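Local structure of aspartate carbamoyltransferase (Leishmania major, 7K46) at residues 289-294 with 298-303. The protein probably catalyses transfer of the carbamoyl group of carbamoyl phosphate to L-aspartate, an early step of de novo pyrimidine synthesis. Numbering follows the deposited sequence.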
# COMPACT_ATOMS: atom_id res chain seq x y z
N LEU A 289 -15.43 14.49 -11.45
CA LEU A 289 -15.44 13.05 -11.70
C LEU A 289 -15.70 12.29 -10.39
O LEU A 289 -15.40 12.80 -9.31
CB LEU A 289 -14.13 12.60 -12.35
CG LEU A 289 -13.91 13.16 -13.76
CD1 LEU A 289 -12.59 12.68 -14.37
CD2 LEU A 289 -15.08 12.80 -14.69
N PRO A 290 -16.29 11.08 -10.44
CA PRO A 290 -16.69 10.33 -11.64
C PRO A 290 -17.92 10.89 -12.34
O PRO A 290 -18.73 11.57 -11.72
CB PRO A 290 -16.98 8.93 -11.08
CG PRO A 290 -17.43 9.19 -9.69
CD PRO A 290 -16.60 10.34 -9.21
N ARG A 291 -18.05 10.58 -13.62
CA ARG A 291 -19.22 10.91 -14.42
C ARG A 291 -20.00 9.64 -14.74
O ARG A 291 -19.46 8.53 -14.74
CB ARG A 291 -18.81 11.58 -15.74
CG ARG A 291 -17.93 10.66 -16.60
CD ARG A 291 -17.82 11.13 -18.04
NE ARG A 291 -16.78 10.38 -18.74
CZ ARG A 291 -16.39 10.62 -19.98
NH1 ARG A 291 -16.98 11.54 -20.73
NH2 ARG A 291 -15.36 9.94 -20.48
N VAL A 292 -21.29 9.81 -15.03
CA VAL A 292 -22.06 8.72 -15.61
C VAL A 292 -22.28 9.08 -17.07
O VAL A 292 -21.34 9.03 -17.88
CB VAL A 292 -23.38 8.46 -14.86
CG1 VAL A 292 -24.03 7.17 -15.34
CG2 VAL A 292 -23.14 8.40 -13.37
N ASP A 293 -23.49 9.50 -17.42
CA ASP A 293 -23.86 9.82 -18.79
C ASP A 293 -24.02 11.31 -19.04
O ASP A 293 -24.32 11.70 -20.18
CB ASP A 293 -25.16 9.09 -19.16
CG ASP A 293 -26.20 9.12 -18.03
OD1 ASP A 293 -26.05 9.90 -17.06
OD2 ASP A 293 -27.19 8.35 -18.13
N GLU A 294 -23.86 12.15 -18.02
CA GLU A 294 -24.11 13.59 -18.15
C GLU A 294 -23.03 14.29 -18.96
O GLU A 294 -23.18 15.48 -19.27
CB GLU A 294 -24.23 14.23 -16.76
CG GLU A 294 -22.92 14.28 -15.96
CD GLU A 294 -22.61 12.98 -15.23
OE1 GLU A 294 -23.27 11.95 -15.49
OE2 GLU A 294 -21.69 12.99 -14.38
N ASP A 298 -18.46 11.43 -26.58
CA ASP A 298 -18.24 11.94 -27.92
C ASP A 298 -17.59 13.33 -27.94
O ASP A 298 -17.35 13.85 -29.03
CB ASP A 298 -19.55 11.91 -28.74
CG ASP A 298 -20.58 12.97 -28.33
OD1 ASP A 298 -20.31 13.80 -27.44
OD2 ASP A 298 -21.67 12.96 -28.94
N ILE A 299 -17.29 13.92 -26.78
CA ILE A 299 -16.43 15.10 -26.72
C ILE A 299 -15.10 14.81 -26.02
O ILE A 299 -14.33 15.74 -25.77
CB ILE A 299 -17.12 16.30 -26.04
CG1 ILE A 299 -17.53 15.97 -24.60
CG2 ILE A 299 -18.30 16.78 -26.85
CD1 ILE A 299 -17.78 17.21 -23.77
N ASP A 300 -14.79 13.55 -25.73
CA ASP A 300 -13.58 13.26 -24.96
C ASP A 300 -12.30 13.65 -25.69
O ASP A 300 -11.27 13.84 -25.03
CB ASP A 300 -13.52 11.77 -24.60
CG ASP A 300 -14.47 11.41 -23.47
OD1 ASP A 300 -15.11 12.32 -22.90
OD2 ASP A 300 -14.57 10.20 -23.15
N ASP A 301 -12.32 13.75 -27.02
CA ASP A 301 -11.15 14.15 -27.79
C ASP A 301 -11.18 15.61 -28.21
O ASP A 301 -10.27 16.06 -28.91
CB ASP A 301 -11.00 13.28 -29.05
CG ASP A 301 -10.73 11.83 -28.73
OD1 ASP A 301 -10.04 11.56 -27.72
OD2 ASP A 301 -11.22 10.96 -29.48
N ASP A 302 -12.23 16.34 -27.83
CA ASP A 302 -12.31 17.76 -28.14
C ASP A 302 -11.26 18.52 -27.33
O ASP A 302 -11.13 18.27 -26.12
CB ASP A 302 -13.71 18.28 -27.83
CG ASP A 302 -13.96 19.69 -28.36
OD1 ASP A 302 -13.30 20.62 -27.88
OD2 ASP A 302 -14.82 19.86 -29.26
N PRO A 303 -10.51 19.44 -27.93
CA PRO A 303 -9.49 20.17 -27.15
C PRO A 303 -10.05 20.92 -25.96
O PRO A 303 -9.31 21.19 -25.00
CB PRO A 303 -8.88 21.13 -28.18
CG PRO A 303 -9.18 20.52 -29.50
CD PRO A 303 -10.51 19.84 -29.35
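Arg291 meets the carboxylate of Asp300 with the end of its guanidinium group in a bidentate salt bridge, NH1 and NH2 each taking one oxygen. This ion pair ties together two parts of the long loop between strand 284-286 and helix 309-326, in the aspartate-binding domain of the transcarbamoylase fold. The two backbones stay well apart, 12.2 Å between the CA atoms of Arg291 and Asp300, and the two side chains span the distance from opposite directions. CG of Arg291 sits between its own backbone N and carbonyl carbon (chi1 61°), and from there the chain runs extended to NE, carrying the charged group across. The bond from Arg291 NH2 to Asp300 OD2 is 2.8 Å long and nearly straight at 172°. Its companion, Arg291 NH1 to Asp300 OD1 at 3.0 Å, is more bent and uses the syn lone pair of OD1. The two planes are 39° apart; OD1 is tilted from the guanidinium plane, whereas OD2 lies nearly in it but is met out of the carboxylate plane. Further bonds fix the guanidinium: NH1 also reaches Leu295 O, and NE forms a salt bridge with OD2 of Asp98 of a second subunit. Arg101 of that subunit packs on Asp300, so the pair lies at a subunit interface. Tyr307 OH adds a hydrogen bond to Asp300 OD1. Beyond Asp300, a type I turn from Ile299 to Asp302 is closed by Asp302 N to Ile299 O at 3.0 Å. On the other segment, Glu294 folds back toward the backbone N of Val292, its OE2 also bonded to His287 NE2. There the backbone N of Val292 donates to Glu294 OE1 at 3.0 Å, meeting that oxygen on its syn side but well out of the carboxylate plane.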